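Local coordinates for protein probable amidase (PDB 2DC0) that is of unassigned function but belongs to the amidase family, pairing two copies of an alpha/beta fold organised around a large mixed beta sheet, at residues Phe76-Lys79 and Gly80-Thr83; Glu97-Ala100 and Val101-Leu104; Val284-Arg287 and Leu288-Glu292; Ala332-Glu335 and Ala336-Glu340. One frame throughout, in Å; residues are numbered along the deposited sequence.

Contact 1: residues Phe76-Lys79 and Gly80-Thr83; sequences FPVK and GMPT
A type II beta turn running from Val78 to Met81 reverses the chain in the loop between strand 69-73 and helix 99-106, and the two arms beyond it run roughly antiparallel. Met81 N closes the turn with a hydrogen bond of 3.0 Å to Val78 O, the N-H pointing at the oxygen with an angle of 148°. Gly80 sits at the third place of the turn, where its phi of 79° is a value that glycine adopts most readily, while Lys79 before it is exposed and carries an extended, flexible side chain, as suits a corner. On one side of the turn the side chains of Val78 and Met81 lie alongside each other and point the same way. The methyl end of Met81, CE, reaches Val78 CG1 at 3.6 Å, and both side chains also rest on Lys114 of strand 110-115. Between the arms a water bridges polar groups that the turn itself does not join: it accepts from Val78 N at 2.8 Å and is also hydrogen-bonded to Met81 O and to Thr83 OG1. Threonine suits this place because its short branch carries a hydroxyl that can bond to the water; with OG1 anti to its own carbonyl carbon (chi1 -58°), Thr83 OG1 reaches the water at 3.0 Å and comes within 3.4 Å of Pro77 CA.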
loop_
_atom_site.group_PDB
_atom_site.type_symbol
_atom_site.label_atom_id
_atom_site.label_comp_id
_atom_site.label_asym_id
_atom_site.label_seq_id
_atom_site.Cartn_x
_atom_site.Cartn_y
_atom_site.Cartn_z
ATOM N N PHE A 76 5.243 24.600 6.824
ATOM C CA PHE A 76 6.515 24.438 6.121
ATOM C C PHE A 76 7.427 25.601 6.534
ATOM O O PHE A 76 7.095 26.769 6.315
ATOM C CB PHE A 76 6.329 24.533 4.599
ATOM C CG PHE A 76 5.691 23.326 3.963
ATOM C CD1 PHE A 76 6.402 22.139 3.808
ATOM C CD2 PHE A 76 4.391 23.398 3.466
ATOM C CE1 PHE A 76 5.826 21.038 3.159
ATOM C CE2 PHE A 76 3.805 22.308 2.816
ATOM C CZ PHE A 76 4.522 21.125 2.662
ATOM N N PRO A 77 8.578 25.306 7.147
ATOM C CA PRO A 77 9.456 26.414 7.534
ATOM C C PRO A 77 9.998 27.132 6.293
ATOM O O PRO A 77 10.334 26.499 5.292
ATOM C CB PRO A 77 10.554 25.715 8.327
ATOM C CG PRO A 77 9.800 24.590 8.982
ATOM C CD PRO A 77 8.973 24.064 7.834
ATOM N N VAL A 78 10.053 28.456 6.357
ATOM C CA VAL A 78 10.569 29.255 5.251
ATOM C C VAL A 78 11.579 30.224 5.857
ATOM O O VAL A 78 11.320 30.822 6.900
ATOM C CB VAL A 78 9.433 30.056 4.552
ATOM C CG1 VAL A 78 10.016 31.019 3.532
ATOM C CG2 VAL A 78 8.462 29.100 3.871
ATOM N N LYS A 79 12.732 30.370 5.214
ATOM C CA LYS A 79 13.763 31.269 5.721
ATOM C C LYS A 79 13.238 32.685 5.910
ATOM O O LYS A 79 12.566 33.232 5.030
ATOM C CB LYS A 79 14.961 31.312 4.770
ATOM C CG LYS A 79 15.719 30.006 4.633
ATOM C CD LYS A 79 16.974 30.210 3.798
ATOM C CE LYS A 79 17.837 28.957 3.781
ATOM N NZ LYS A 79 19.120 29.174 3.051
ATOM N N GLY A 80 13.542 33.272 7.064
ATOM C CA GLY A 80 13.113 34.632 7.351
ATOM C C GLY A 80 11.667 34.774 7.789
ATOM O O GLY A 80 11.193 35.888 7.985
ATOM N N MET A 81 10.966 33.655 7.953
ATOM C CA MET A 81 9.563 33.690 8.359
ATOM C C MET A 81 9.259 32.725 9.506
ATOM O O MET A 81 9.794 31.621 9.563
ATOM C CB MET A 81 8.654 33.345 7.168
ATOM C CG MET A 81 8.690 34.342 6.018
ATOM S SD MET A 81 7.507 33.988 4.678
ATOM C CE MET A 81 8.504 34.325 3.264
ATOM N N PRO A 82 8.399 33.137 10.446
ATOM C CA PRO A 82 8.049 32.265 11.572
ATOM C C PRO A 82 7.097 31.157 11.119
ATOM O O PRO A 82 6.403 31.304 10.112
ATOM C CB PRO A 82 7.377 33.225 12.552
ATOM C CG PRO A 82 6.687 34.190 11.631
ATOM C CD PRO A 82 7.785 34.468 10.606
ATOM N N THR A 83 7.078 30.050 11.858
ATOM C CA THR A 83 6.191 28.919 11.565
ATOM C C THR A 83 5.290 28.744 12.787
ATOM O O THR A 83 5.775 28.415 13.867
ATOM C CB THR A 83 6.990 27.609 11.344
ATOM O OG1 THR A 83 7.926 27.788 10.269
ATOM C CG2 THR A 83 6.045 26.462 10.992
HETATM O O HOH W 1 8.350 29.825 8.096
#

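Contact 2: residues Glu97-Ala100 and Val101-Leu104; sequences EARA and VRRL
The guanidinium of Arg102 carries one carboxylate oxygen of Glu97 over one face, OE1 lying 2.9 Å above the plane and displaced toward the rim, while Arg99 CA lies at its edge, near the plane. Because no N-H points at the oxygen, the salt bridge between Glu97 OE1 and Arg102 NH2, 3.1 Å long, rests on charge alone, and the two planes stand 78° apart. The stronger polar partner of Glu97 is Arg105, which takes OE2 in a second salt bridge, so this one acid serves two arginines of the same helix. A second pair of flat groups lies nearly parallel: the Arg99 and Arg103 planes differ by only 11°, and Arg99 NH2 stands over one face of Arg103, 3.4 Å from Arg103 NH2. Two like charges so close would be expected to raise some electrostatic cost. Arg99 gets there by a bend at chi2 (71°), which brings its end back toward the following turn.

Val101 adds apolar packing: CG1 lies on Glu97 CG at 3.8 Å, and its CG2 meets the small Ala98 CB at 4.0 Å. Ala98 occupies the N-cap place, though alanine has no side-chain acceptor for capping; its O starts the helical bonding by receiving Arg102 N at 3.0 Å and, weakly, Val101 N. Arg103 N then bonds to Arg99 O. This is the opening turn of helix 99-106, the crossover helix of the beta-alpha-beta unit joining the parallel strands 69-73 and 110-115.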
loop_
_atom_site.group_PDB
_atom_site.type_symbol
_atom_site.label_atom_id
_atom_site.label_comp_id
_atom_site.label_asym_id
_atom_site.label_seq_id
_atom_site.Cartn_x
_atom_site.Cartn_y
_atom_site.Cartn_z
ATOM N N GLU A 97 14.287 25.693 7.184
ATOM C CA GLU A 97 13.598 25.604 5.908
ATOM C C GLU A 97 13.238 24.167 5.559
ATOM O O GLU A 97 14.055 23.256 5.721
ATOM C CB GLU A 97 14.480 26.185 4.807
ATOM C CG GLU A 97 13.913 26.045 3.418
ATOM C CD GLU A 97 14.836 26.623 2.368
ATOM O OE1 GLU A 97 16.017 26.208 2.324
ATOM O OE2 GLU A 97 14.385 27.490 1.588
ATOM N N ALA A 98 12.013 23.970 5.080
ATOM C CA ALA A 98 11.547 22.645 4.696
ATOM C C ALA A 98 12.174 22.271 3.363
ATOM O O ALA A 98 12.485 23.139 2.544
ATOM C CB ALA A 98 10.024 22.634 4.582
ATOM N N ARG A 99 12.361 20.976 3.143
ATOM C CA ARG A 99 12.962 20.510 1.900
ATOM C C ARG A 99 12.168 20.945 0.676
ATOM O O ARG A 99 12.747 21.363 -0.329
ATOM C CB ARG A 99 13.078 18.986 1.898
ATOM C CG ARG A 99 13.826 18.448 0.693
ATOM C CD ARG A 99 15.308 18.772 0.796
ATOM N NE ARG A 99 16.062 18.320 -0.373
ATOM C CZ ARG A 99 16.110 18.966 -1.535
ATOM N NH1 ARG A 99 15.449 20.102 -1.698
ATOM N NH2 ARG A 99 16.825 18.476 -2.539
ATOM N N ALA A 100 10.846 20.842 0.751
ATOM C CA ALA A 100 10.004 21.226 -0.379
ATOM C C ALA A 100 10.128 22.712 -0.700
ATOM O O ALA A 100 10.038 23.113 -1.860
ATOM C CB ALA A 100 8.545 20.865 -0.096
ATOM N N VAL A 101 10.317 23.525 0.336
ATOM C CA VAL A 101 10.473 24.970 0.174
ATOM C C VAL A 101 11.809 25.255 -0.516
ATOM O O VAL A 101 11.901 26.119 -1.390
ATOM C CB VAL A 101 10.411 25.680 1.554
ATOM C CG1 VAL A 101 10.833 27.143 1.431
ATOM C CG2 VAL A 101 8.983 25.603 2.102
ATOM N N ARG A 102 12.842 24.516 -0.124
ATOM C CA ARG A 102 14.161 24.674 -0.723
ATOM C C ARG A 102 14.071 24.383 -2.220
ATOM O O ARG A 102 14.763 25.009 -3.022
ATOM C CB ARG A 102 15.159 23.720 -0.060
ATOM C CG ARG A 102 16.549 23.753 -0.672
ATOM C CD ARG A 102 17.544 22.928 0.139
ATOM N NE ARG A 102 17.744 23.479 1.477
ATOM C CZ ARG A 102 17.039 23.135 2.554
ATOM N NH1 ARG A 102 16.078 22.225 2.465
ATOM N NH2 ARG A 102 17.295 23.707 3.727
ATOM N N ARG A 103 13.218 23.432 -2.592
ATOM C CA ARG A 103 13.034 23.088 -3.999
ATOM C C ARG A 103 12.504 24.310 -4.738
ATOM O O ARG A 103 12.971 24.641 -5.824
ATOM C CB ARG A 103 12.037 21.934 -4.148
ATOM C CG ARG A 103 12.604 20.549 -3.849
ATOM C CD ARG A 103 13.542 20.097 -4.957
ATOM N NE ARG A 103 14.109 18.771 -4.714
ATOM C CZ ARG A 103 14.968 18.171 -5.533
ATOM N NH1 ARG A 103 15.354 18.778 -6.648
ATOM N NH2 ARG A 103 15.448 16.970 -5.240
ATOM N N LEU A 104 11.528 24.984 -4.137
ATOM C CA LEU A 104 10.936 26.162 -4.750
ATOM C C LEU A 104 11.919 27.328 -4.771
ATOM O O LEU A 104 12.091 27.984 -5.799
ATOM C CB LEU A 104 9.668 26.574 -3.997
ATOM C CG LEU A 104 8.492 25.586 -3.990
ATOM C CD1 LEU A 104 7.398 26.133 -3.096
ATOM C CD2 LEU A 104 7.964 25.363 -5.405
#

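Contact 3: residues Val284-Arg287 and Leu288-Glu292; sequences VYTR and LVRYE
Leu288, first residue of 288-292, donates its N-H to Val284 O at 3.0 Å, its CB resting against the same oxygen, while the end of its side chain leads away to pack on Ala330 and Arg334 of helix 324-345. One residue on, Val289 N makes the straightest of the bonds, 2.9 Å to Tyr285 O with an angle of 171°. Its methyl CG2 lies over one face of the Tyr285 ring, 3.8 Å from the centroid and offset toward the rim, a CH-pi contact whose shortest approach is to CE1. With CG anti to the backbone N (chi1 168°), the tyrosine brings its ring alongside the next turn, against this branched residue. Arg290 repeats the theme with a different flat group. Its N bonds to Thr286 O at 2.9 Å, and its extended chain runs beside the threonine, with Thr286 CG2 over a face of the guanidinium, 3.5 Å from Arg290 CZ. The methyl can do this because Thr286 OG1 is turned to Tyr282 O and Arg378. Tyr291 N bonds to Arg287 O at 3.0 Å; its ring stacks with that of Tyr327 and packs on Arg328 of the second subunit. Four successive bonds from residue i+4 to residue i, with side chains paired at the same spacing, are the hallmark of a regular alpha helix, here the middle of helix 281-296.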
loop_
_atom_site.group_PDB
_atom_site.type_symbol
_atom_site.label_atom_id
_atom_site.label_comp_id
_atom_site.label_asym_id
_atom_site.label_seq_id
_atom_site.Cartn_x
_atom_site.Cartn_y
_atom_site.Cartn_z
ATOM N N VAL A 284 -11.189 3.766 10.049
ATOM C CA VAL A 284 -9.796 3.347 9.912
ATOM C C VAL A 284 -8.891 4.567 9.785
ATOM O O VAL A 284 -7.903 4.704 10.509
ATOM C CB VAL A 284 -9.585 2.440 8.662
ATOM C CG1 VAL A 284 -8.099 2.163 8.456
ATOM C CG2 VAL A 284 -10.333 1.123 8.837
ATOM N N TYR A 285 -9.243 5.451 8.858
ATOM C CA TYR A 285 -8.485 6.673 8.615
ATOM C C TYR A 285 -8.391 7.513 9.888
ATOM O O TYR A 285 -7.308 7.937 10.306
ATOM C CB TYR A 285 -9.162 7.505 7.514
ATOM C CG TYR A 285 -8.609 8.907 7.405
ATOM C CD1 TYR A 285 -7.450 9.170 6.675
ATOM C CD2 TYR A 285 -9.191 9.958 8.119
ATOM C CE1 TYR A 285 -6.882 10.445 6.671
ATOM C CE2 TYR A 285 -8.627 11.230 8.119
ATOM C CZ TYR A 285 -7.471 11.464 7.401
ATOM O OH TYR A 285 -6.872 12.700 7.454
ATOM N N THR A 286 -9.543 7.758 10.492
ATOM C CA THR A 286 -9.611 8.565 11.700
ATOM C C THR A 286 -8.702 8.068 12.824
ATOM O O THR A 286 -7.916 8.836 13.378
ATOM C CB THR A 286 -11.052 8.646 12.203
ATOM O OG1 THR A 286 -11.861 9.251 11.191
ATOM C CG2 THR A 286 -11.136 9.485 13.480
ATOM N N ARG A 287 -8.797 6.784 13.151
ATOM C CA ARG A 287 -7.972 6.232 14.219
ATOM C C ARG A 287 -6.488 6.269 13.883
ATOM O O ARG A 287 -5.667 6.648 14.716
ATOM C CB ARG A 287 -8.397 4.794 14.530
ATOM C CG ARG A 287 -9.858 4.680 14.909
ATOM C CD ARG A 287 -10.201 3.317 15.490
ATOM N NE ARG A 287 -11.611 3.256 15.873
ATOM C CZ ARG A 287 -12.116 2.389 16.747
ATOM N NH1 ARG A 287 -11.325 1.503 17.338
ATOM N NH2 ARG A 287 -13.410 2.411 17.034
ATOM N N LEU A 288 -6.144 5.887 12.660
ATOM C CA LEU A 288 -4.752 5.872 12.251
ATOM C C LEU A 288 -4.116 7.260 12.326
ATOM O O LEU A 288 -3.049 7.426 12.909
ATOM C CB LEU A 288 -4.635 5.300 10.832
ATOM C CG LEU A 288 -3.229 4.853 10.421
ATOM C CD1 LEU A 288 -3.291 3.879 9.248
ATOM C CD2 LEU A 288 -2.410 6.081 10.068
ATOM N N VAL A 289 -4.783 8.255 11.745
ATOM C CA VAL A 289 -4.278 9.622 11.737
ATOM C C VAL A 289 -4.253 10.262 13.130
ATOM O O VAL A 289 -3.251 10.856 13.523
ATOM C CB VAL A 289 -5.111 10.505 10.764
ATOM C CG1 VAL A 289 -4.800 11.992 10.981
ATOM C CG2 VAL A 289 -4.775 10.122 9.314
ATOM N N ARG A 290 -5.348 10.155 13.876
ATOM C CA ARG A 290 -5.386 10.749 15.215
ATOM C C ARG A 290 -4.322 10.141 16.123
ATOM O O ARG A 290 -3.725 10.847 16.936
ATOM C CB ARG A 290 -6.769 10.578 15.842
ATOM C CG ARG A 290 -7.820 11.449 15.173
ATOM C CD ARG A 290 -9.169 11.307 15.829
ATOM N NE ARG A 290 -10.132 12.257 15.289
ATOM C CZ ARG A 290 -11.426 12.251 15.582
ATOM N NH1 ARG A 290 -11.909 11.337 16.414
ATOM N NH2 ARG A 290 -12.234 13.158 15.045
ATOM N N TYR A 291 -4.082 8.838 15.983
ATOM C CA TYR A 291 -3.070 8.178 16.799
ATOM C C TYR A 291 -1.701 8.782 16.514
ATOM O O TYR A 291 -0.982 9.164 17.440
ATOM C CB TYR A 291 -3.012 6.675 16.509
ATOM C CG TYR A 291 -1.957 5.949 17.328
ATOM C CD1 TYR A 291 -2.239 5.493 18.616
ATOM C CD2 TYR A 291 -0.667 5.759 16.831
ATOM C CE1 TYR A 291 -1.261 4.864 19.394
ATOM C CE2 TYR A 291 0.321 5.130 17.598
ATOM C CZ TYR A 291 0.011 4.689 18.880
ATOM O OH TYR A 291 0.976 4.079 19.644
ATOM N N GLU A 292 -1.336 8.864 15.234
ATOM C CA GLU A 292 -0.034 9.416 14.857
ATOM C C GLU A 292 0.074 10.897 15.202
ATOM O O GLU A 292 1.111 11.344 15.696
ATOM C CB GLU A 292 0.242 9.218 13.350
ATOM C CG GLU A 292 0.361 7.755 12.908
ATOM C CD GLU A 292 0.886 7.588 11.474
ATOM O OE1 GLU A 292 0.965 8.584 10.725
ATOM O OE2 GLU A 292 1.214 6.446 11.093
#

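Contact 4: residues Ala332-Glu335 and Ala336-Glu340; sequences AERE and ALRLE
Charge dominates the contact between Glu335 and Arg338, three residues apart and lying side by side. The arginine grips the carboxylate side-on, with Arg338 NE to Glu335 OE1 at 2.9 Å and Arg338 NH2 to Glu335 OE2 at 2.8 Å, each oxygen met on its syn side. A bend at chi2 of Glu335 (-45°) folds the acid back toward the next turn, and the two planes are only 20° apart. Two bonds of this kind fix the rotation of both ends. Arg338 NH2 also lies 3.9 Å from Arg334 CG, though the Arg334 guanidinium turns to Ser202.

The backbone bonds are less regular. Ala336 N reaches Ala332 O at 3.0 Å in the ordinary alpha-helical way, but the bonds to Glu333 O and Arg334 O from the residues four on are weak. Leu337 N also bonds to Arg334 O, and Arg338 N to Glu335 O, both three residues back and with the donor well above the carbonyl plane. A water spans the next step, donating to Glu335 O at 2.7 Å and accepting from Leu339 N at 2.9 Å.

Leu337 lays CG against the backbone, 3.4 Å from Glu333 O, and its buried side chain packs outward on Val281 of helix 281-296. Glu335 OE1 further meets Arg338 of the second subunit in a salt bridge, and Glu333 meets Arg201 of that subunit. Helix 324-345 thus contributes an ionic cluster to the interface of a dimer of this amidase-family protein.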
loop_
_atom_site.group_PDB
_atom_site.type_symbol
_atom_site.label_atom_id
_atom_site.label_comp_id
_atom_site.label_asym_id
_atom_site.label_seq_id
_atom_site.Cartn_x
_atom_site.Cartn_y
_atom_site.Cartn_z
ATOM N N ALA A 332 -3.413 -2.588 9.919
ATOM C CA ALA A 332 -3.795 -3.807 9.222
ATOM C C ALA A 332 -5.050 -3.567 8.377
ATOM O O ALA A 332 -5.163 -4.075 7.264
ATOM C CB ALA A 332 -4.044 -4.942 10.234
ATOM N N GLU A 333 -5.996 -2.805 8.914
ATOM C CA GLU A 333 -7.224 -2.514 8.189
ATOM C C GLU A 333 -6.934 -1.696 6.934
ATOM O O GLU A 333 -7.629 -1.837 5.923
ATOM C CB GLU A 333 -8.223 -1.764 9.080
ATOM C CG GLU A 333 -8.812 -2.603 10.213
ATOM C CD GLU A 333 -9.446 -3.900 9.723
ATOM O OE1 GLU A 333 -10.230 -3.856 8.749
ATOM O OE2 GLU A 333 -9.166 -4.968 10.316
ATOM N N ARG A 334 -5.918 -0.839 6.990
ATOM C CA ARG A 334 -5.563 -0.038 5.823
ATOM C C ARG A 334 -5.038 -0.947 4.725
ATOM O O ARG A 334 -5.396 -0.792 3.565
ATOM C CB ARG A 334 -4.494 1.014 6.156
ATOM C CG ARG A 334 -3.859 1.607 4.894
ATOM C CD ARG A 334 -3.134 2.924 5.135
ATOM N NE ARG A 334 -1.925 2.795 5.941
ATOM C CZ ARG A 334 -1.152 3.824 6.272
ATOM N NH1 ARG A 334 -1.470 5.049 5.861
ATOM N NH2 ARG A 334 -0.071 3.638 7.018
ATOM N N GLU A 335 -4.177 -1.891 5.089
ATOM C CA GLU A 335 -3.629 -2.798 4.091
ATOM C C GLU A 335 -4.744 -3.636 3.470
ATOM O O GLU A 335 -4.720 -3.920 2.274
ATOM C CB GLU A 335 -2.547 -3.693 4.711
ATOM C CG GLU A 335 -1.276 -2.914 5.107
ATOM C CD GLU A 335 -0.827 -1.946 4.013
ATOM O OE1 GLU A 335 -0.605 -2.400 2.861
ATOM O OE2 GLU A 335 -0.698 -0.730 4.302
ATOM N N ALA A 336 -5.730 -4.010 4.277
ATOM C CA ALA A 336 -6.850 -4.806 3.784
ATOM C C ALA A 336 -7.664 -4.075 2.709
ATOM O O ALA A 336 -8.305 -4.713 1.880
ATOM C CB ALA A 336 -7.760 -5.203 4.949
ATOM N N LEU A 337 -7.635 -2.746 2.719
ATOM C CA LEU A 337 -8.392 -1.959 1.746
ATOM C C LEU A 337 -7.640 -1.711 0.444
ATOM O O LEU A 337 -8.244 -1.392 -0.582
ATOM C CB LEU A 337 -8.770 -0.606 2.347
ATOM C CG LEU A 337 -9.723 -0.633 3.547
ATOM C CD1 LEU A 337 -9.733 0.729 4.222
ATOM C CD2 LEU A 337 -11.115 -1.021 3.085
ATOM N N ARG A 338 -6.322 -1.857 0.495
ATOM C CA ARG A 338 -5.477 -1.612 -0.663
ATOM C C ARG A 338 -5.878 -2.408 -1.906
ATOM O O ARG A 338 -5.961 -1.843 -2.997
ATOM C CB ARG A 338 -4.009 -1.878 -0.290
ATOM C CG ARG A 338 -3.002 -1.176 -1.188
ATOM C CD ARG A 338 -1.576 -1.294 -0.645
ATOM N NE ARG A 338 -1.415 -0.700 0.683
ATOM C CZ ARG A 338 -1.284 0.603 0.925
ATOM N NH1 ARG A 338 -1.293 1.479 -0.072
ATOM N NH2 ARG A 338 -1.133 1.033 2.172
ATOM N N LEU A 339 -6.151 -3.703 -1.755
ATOM C CA LEU A 339 -6.528 -4.521 -2.914
ATOM C C LEU A 339 -7.824 -4.030 -3.573
ATOM O O LEU A 339 -7.973 -4.105 -4.796
ATOM C CB LEU A 339 -6.666 -6.001 -2.518
ATOM C CG LEU A 339 -6.974 -7.005 -3.635
ATOM C CD1 LEU A 339 -5.914 -6.921 -4.734
ATOM C CD2 LEU A 339 -7.028 -8.417 -3.053
ATOM N N GLU A 340 -8.753 -3.525 -2.762
ATOM C CA GLU A 340 -10.029 -3.007 -3.271
ATOM C C GLU A 340 -9.841 -1.841 -4.235
ATOM O O GLU A 340 -10.515 -1.752 -5.265
ATOM C CB GLU A 340 -10.920 -2.528 -2.123
ATOM C CG GLU A 340 -11.730 -3.606 -1.451
ATOM C CD GLU A 340 -12.716 -3.032 -0.455
ATOM O OE1 GLU A 340 -13.393 -2.037 -0.797
ATOM O OE2 GLU A 340 -12.815 -3.579 0.662
HETATM O O HOH W 2 -5.374 -5.557 0.279
#

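In the fold
The four contacts follow one another along the chain and fall into two neighbouring pairs. Contacts 1 and 2, with centres about 10 Å apart, both belong to the connection from strand 69-73 to strand 110-115 in the large mixed sheet, and they meet where the backbone of Pro77 probably hydrogen-bonds to that of Ala98. Contacts 3 and 4, about 14 Å apart between centres, lie on helices 281-296 and 324-345, which touch where Val284 packs on Glu333. Between the pairs the centres are about 27 to 37 Å apart. The first pair lies in a crossover connection of the sheet, whereas the second lies on two packed helices that reach the second subunit.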